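Local coordinates for uncharacterized NTF2-like protein (Cytophaga hutchinsonii ATCC 33406, PDB 3F14) that is of unknown function but has an NTF2-like, SnoaL-like fold, a cone-shaped scaffold that in relatives often encloses a ligand-binding or catalytic pocket, at residues A20-F25 with D44-C49; D27-N32 with K105-Y110. All blocks are in the same frame, centred on the assembly; numbering follows the deposited sequence.

Interaction 1 joins the loop after helix 2-14 to helix 42-57. Interaction 2 pairs strands 29-33 and 103-111 in the mixed sheet. Their centres lie about 10 Å apart, and both belong to the SnoaL-like domain. Along the chain the order is 20-25, 27-32, 44-49, 105-110, so the two contacts interleave. They also touch. Cys49 SG and Phe48 CD2 of the helix each pack 3.8 Å from Trp31 CZ3 of the strand. The helix thus meets the loop through some side chains and the sheet through others. This layering of helix on curved sheet fits the cone-shaped NTF2-like fold.

Interaction 1 (A20-F25 with D44-C49); sequences AVYACF and DVIDFC
Tyr22 and Ile46 mark the closest approach of the two backbones, with their CA atoms 6.7 Å apart, where a tightly turned loop faces one side of a helix. No hydrogen bond joins 20-25 to 44-49. The contact is made by side chains, two aromatic rings against three residues of the helix. Ile46 is the central piece. Its CG2 lies over a face of the Tyr22 ring, 3.9 Å from the centroid and 14° off the ring normal, which makes a CH-pi contact. The CG1 of the other branch comes 3.8 Å from Tyr22 CD1 and 3.6 Å from Phe25 CE2. CG1 sits anti to the carbonyl carbon of Ile46 (chi1 -70°), and CG2 anti to the backbone N. CG2 is therefore turned over the Tyr22 face, while CG1 lies against Tyr22 and Phe25 alike. Val45 CG1 meets the same corner of the Phe25 ring, 3.5 Å from CE2, at an oblique angle. At the far end of Tyr22, Cys49 CB lies near the ring plane, 3.3 Å from Tyr22 OH. That hydroxyl is hydrogen-bonded to Asn50, the next residue of the helix, which ties down the polar end of the ring. Cys49 SG reaches the edge of the Phe25 ring, 4.3 Å from CZ. The loop holds its own shape through backbone bonds from Cys24 N to Val21 O and from Phe25 N to Tyr22 O. Val21 and Cys24 pack on Ile9 of helix 2-14, and Cys24 shares a backbone hydrogen bond with Ile104. Helix 42-57 meets the sheet through Val45 on Ile29 and Val39. Loop and helix thus lie together against the sheet, consistent with the NTF2-like fold.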
# COMPACT_ATOMS: atom_id res chain seq x y z
N ALA A 20 14.85 -12.69 11.29
CA ALA A 20 14.42 -12.26 12.63
C ALA A 20 12.97 -12.59 12.94
O ALA A 20 12.59 -12.60 14.11
CB ALA A 20 14.67 -10.73 12.83
N VAL A 21 12.16 -12.86 11.92
CA VAL A 21 10.73 -13.07 12.17
C VAL A 21 10.17 -14.39 11.64
O VAL A 21 8.96 -14.63 11.76
CB VAL A 21 9.87 -11.86 11.68
CG1 VAL A 21 10.26 -10.61 12.44
CG2 VAL A 21 10.05 -11.63 10.20
N TYR A 22 11.01 -15.27 11.10
CA TYR A 22 10.50 -16.58 10.67
C TYR A 22 9.73 -17.33 11.77
O TYR A 22 8.71 -17.98 11.47
CB TYR A 22 11.64 -17.48 10.20
CG TYR A 22 12.37 -17.04 8.95
CD1 TYR A 22 11.77 -16.23 8.01
CD2 TYR A 22 13.66 -17.51 8.70
CE1 TYR A 22 12.48 -15.83 6.89
CE2 TYR A 22 14.35 -17.14 7.57
CZ TYR A 22 13.74 -16.29 6.68
OH TYR A 22 14.41 -15.90 5.56
N ALA A 23 10.20 -17.24 13.00
CA ALA A 23 9.52 -17.87 14.15
C ALA A 23 8.13 -17.26 14.43
O ALA A 23 7.37 -17.87 15.18
CB ALA A 23 10.38 -17.76 15.38
N CYS A 24 7.81 -16.08 13.86
CA CYS A 24 6.51 -15.46 14.00
C CYS A 24 5.57 -15.79 12.86
O CYS A 24 4.44 -15.33 12.87
CB CYS A 24 6.69 -13.93 14.01
SG CYS A 24 7.90 -13.38 15.24
N PHE A 25 6.01 -16.55 11.86
CA PHE A 25 5.14 -16.89 10.74
C PHE A 25 4.07 -17.85 11.17
O PHE A 25 4.35 -18.87 11.83
CB PHE A 25 5.91 -17.57 9.61
CG PHE A 25 6.81 -16.64 8.76
CD1 PHE A 25 7.05 -15.30 9.08
CD2 PHE A 25 7.44 -17.18 7.65
CE1 PHE A 25 7.86 -14.50 8.23
CE2 PHE A 25 8.26 -16.40 6.83
CZ PHE A 25 8.46 -15.07 7.13
N ASP A 44 7.43 -22.79 2.45
CA ASP A 44 7.63 -22.13 1.16
C ASP A 44 7.95 -20.66 1.34
O ASP A 44 8.79 -20.13 0.61
CB ASP A 44 6.37 -22.23 0.30
CG ASP A 44 6.15 -23.59 -0.31
OD1 ASP A 44 7.00 -24.49 -0.12
OD2 ASP A 44 5.12 -23.77 -1.03
N VAL A 45 7.32 -19.96 2.30
CA VAL A 45 7.63 -18.53 2.48
C VAL A 45 9.05 -18.37 3.05
O VAL A 45 9.79 -17.49 2.62
CB VAL A 45 6.55 -17.78 3.30
CG1 VAL A 45 6.94 -16.34 3.54
CG2 VAL A 45 5.16 -17.88 2.61
N ILE A 46 9.44 -19.20 3.99
CA ILE A 46 10.80 -19.13 4.53
C ILE A 46 11.81 -19.41 3.43
O ILE A 46 12.82 -18.69 3.31
CB ILE A 46 10.98 -20.05 5.76
CG1 ILE A 46 10.20 -19.46 6.92
CG2 ILE A 46 12.47 -20.19 6.12
CD1 ILE A 46 10.16 -20.37 8.14
N ASP A 47 11.56 -20.40 2.60
CA ASP A 47 12.52 -20.74 1.53
C ASP A 47 12.63 -19.59 0.55
O ASP A 47 13.72 -19.26 0.07
CB ASP A 47 12.11 -22.04 0.79
CG ASP A 47 12.35 -23.31 1.60
OD1 ASP A 47 13.17 -23.32 2.56
OD2 ASP A 47 11.78 -24.36 1.18
N PHE A 48 11.50 -18.96 0.24
CA PHE A 48 11.48 -17.84 -0.70
C PHE A 48 12.21 -16.65 -0.13
O PHE A 48 13.06 -16.03 -0.79
CB PHE A 48 10.03 -17.46 -1.00
CG PHE A 48 9.84 -16.44 -2.10
CD1 PHE A 48 9.69 -16.85 -3.42
CD2 PHE A 48 9.75 -15.12 -1.78
CE1 PHE A 48 9.49 -15.90 -4.41
CE2 PHE A 48 9.55 -14.19 -2.76
CZ PHE A 48 9.41 -14.60 -4.07
N CYS A 49 11.96 -16.33 1.13
CA CYS A 49 12.70 -15.29 1.81
C CYS A 49 14.17 -15.59 1.83
O CYS A 49 15.00 -14.65 1.65
CB CYS A 49 12.17 -15.14 3.25
SG CYS A 49 10.55 -14.38 3.39

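Interaction 2 (D27-N32 with K105-Y110); sequences DIIEWN and KTITSY
Glu30, Trp31 and Asn32 pair with Thr106, Ile107 and Thr108 as neighbouring parallel strands, 7° apart in direction. Four backbone bonds join them. Glu30 N binds Lys105 O at 3.1 Å, and Ile107 N binds Glu30 O at 2.9 Å. Asn32 N binds Ile107 O, and Ser109 N binds Asn32 O. Lys105 and Thr106 form a classic beta bulge against Arg98.

The main side-chain bond is from Trp31 NE1 to Ser109 OG, 2.9 Å long and nearly straight at 169°. The hydroxyl lies in the indole plane, at the ring edge. Trp31 CG is anti to the backbone N (chi1 -171°), which helps turn the indole forward and across toward Ser109, two residues beyond Ile107. Replacing Trp31 by alanine is likely to leave Ser109 OG without its N-H partner and open a gap beside Ile107.

Trp31 CD1 sits 3.6 Å from Ile107 CB, and Ile29 CD1 meets Ile107 CD1 at 4.2 Å. Lys105 CE lies alongside Ile28 CG1 at 3.9 Å, and its NZ forms a salt bridge with Glu100.

Two waters bridge the strands. One donates to Ile28 O and Lys105 O. Another joins Asn32 ND2 to Thr108 OG1.

Hydrogen bonds thus run from buried Trp31 through buried Ser109 to Asp95, fixing the indole's rotation. A Tris molecule, probably from the crystallisation liquor, lies about 4 Å from the Ser109 side chain, consistent with a pocket there, as in NTF2-like relatives.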
# COMPACT_ATOMS: atom_id res chain seq x y z
N ASP A 27 1.68 -21.00 10.48
CA ASP A 27 1.88 -22.23 9.70
C ASP A 27 1.38 -22.06 8.25
O ASP A 27 1.99 -22.64 7.34
CB ASP A 27 1.18 -23.42 10.37
CG ASP A 27 1.92 -23.90 11.59
OD1 ASP A 27 3.16 -24.06 11.49
OD2 ASP A 27 1.28 -24.06 12.63
N ILE A 28 0.30 -21.32 8.04
CA ILE A 28 -0.25 -21.15 6.69
C ILE A 28 -0.13 -19.72 6.19
O ILE A 28 -0.95 -19.26 5.43
CB ILE A 28 -1.69 -21.72 6.56
CG1 ILE A 28 -2.64 -21.03 7.53
CG2 ILE A 28 -1.65 -23.26 6.81
CD1 ILE A 28 -4.15 -21.36 7.25
N ILE A 29 0.90 -19.04 6.64
CA ILE A 29 1.22 -17.70 6.14
C ILE A 29 1.17 -17.63 4.63
O ILE A 29 1.59 -18.53 3.94
CB ILE A 29 2.59 -17.25 6.66
CG1 ILE A 29 2.93 -15.79 6.22
CG2 ILE A 29 3.75 -18.19 6.21
CD1 ILE A 29 4.17 -15.19 6.94
N GLU A 30 0.67 -16.51 4.10
CA GLU A 30 0.78 -16.25 2.68
C GLU A 30 1.48 -14.90 2.49
O GLU A 30 1.19 -13.96 3.22
CB GLU A 30 -0.60 -16.18 2.03
CG GLU A 30 -1.33 -17.47 2.17
CD GLU A 30 -2.63 -17.55 1.36
OE1 GLU A 30 -2.93 -16.60 0.58
OE2 GLU A 30 -3.34 -18.56 1.56
N TRP A 31 2.37 -14.83 1.51
CA TRP A 31 2.98 -13.59 1.06
C TRP A 31 2.53 -13.34 -0.36
O TRP A 31 2.93 -14.05 -1.27
CB TRP A 31 4.50 -13.62 1.15
CG TRP A 31 5.18 -12.28 0.89
CD1 TRP A 31 4.60 -11.07 0.84
CD2 TRP A 31 6.60 -12.03 0.77
NE1 TRP A 31 5.54 -10.09 0.65
CE2 TRP A 31 6.79 -10.65 0.61
CE3 TRP A 31 7.73 -12.85 0.80
CZ2 TRP A 31 8.06 -10.07 0.44
CZ3 TRP A 31 8.99 -12.28 0.61
CH2 TRP A 31 9.15 -10.91 0.46
N ASN A 32 1.66 -12.33 -0.53
CA ASN A 32 1.13 -11.89 -1.81
C ASN A 32 1.98 -10.71 -2.29
O ASN A 32 1.82 -9.60 -1.80
CB ASN A 32 -0.33 -11.50 -1.67
CG ASN A 32 -0.93 -11.04 -2.97
OD1 ASN A 32 -0.28 -11.05 -4.00
ND2 ASN A 32 -2.19 -10.65 -2.92
N LYS A 105 -0.18 -13.76 9.65
CA LYS A 105 -1.08 -14.57 8.86
C LYS A 105 -0.94 -14.31 7.36
O LYS A 105 -0.86 -15.24 6.53
CB LYS A 105 -2.53 -14.35 9.32
CG LYS A 105 -3.50 -15.31 8.76
CD LYS A 105 -3.28 -16.74 9.27
CE LYS A 105 -4.36 -17.73 8.80
NZ LYS A 105 -5.70 -17.34 9.31
N THR A 106 -0.89 -13.04 7.01
CA THR A 106 -0.67 -12.63 5.61
C THR A 106 0.21 -11.41 5.55
O THR A 106 0.18 -10.56 6.44
CB THR A 106 -1.96 -12.35 4.84
OG1 THR A 106 -2.60 -11.20 5.36
CG2 THR A 106 -2.94 -13.53 4.91
N ILE A 107 1.00 -11.34 4.47
CA ILE A 107 1.77 -10.17 4.07
C ILE A 107 1.36 -9.87 2.63
O ILE A 107 1.33 -10.78 1.81
CB ILE A 107 3.30 -10.39 4.14
CG1 ILE A 107 3.68 -11.00 5.49
CG2 ILE A 107 3.99 -9.02 3.85
CD1 ILE A 107 5.16 -11.36 5.60
N THR A 108 1.02 -8.60 2.33
CA THR A 108 0.73 -8.16 0.96
C THR A 108 1.69 -7.02 0.63
O THR A 108 1.72 -6.04 1.37
CB THR A 108 -0.72 -7.69 0.85
OG1 THR A 108 -1.62 -8.71 1.32
CG2 THR A 108 -1.06 -7.35 -0.64
N SER A 109 2.48 -7.16 -0.43
CA SER A 109 3.49 -6.13 -0.75
C SER A 109 3.24 -5.53 -2.13
O SER A 109 3.17 -6.25 -3.13
CB SER A 109 4.87 -6.72 -0.69
OG SER A 109 5.23 -7.22 0.61
N TYR A 110 3.15 -4.20 -2.14
CA TYR A 110 3.10 -3.40 -3.37
C TYR A 110 4.45 -2.78 -3.56
O TYR A 110 4.87 -1.96 -2.75
CB TYR A 110 2.04 -2.29 -3.25
CG TYR A 110 0.64 -2.79 -3.06
CD1 TYR A 110 0.18 -3.30 -1.84
CD2 TYR A 110 -0.30 -2.68 -4.09
CE1 TYR A 110 -1.13 -3.78 -1.69
CE2 TYR A 110 -1.57 -3.16 -3.95
CZ TYR A 110 -2.04 -3.73 -2.73
OH TYR A 110 -3.33 -4.18 -2.62
O HOH W 1 -2.73 -17.18 5.76
O HOH W 2 -3.40 -10.20 -0.23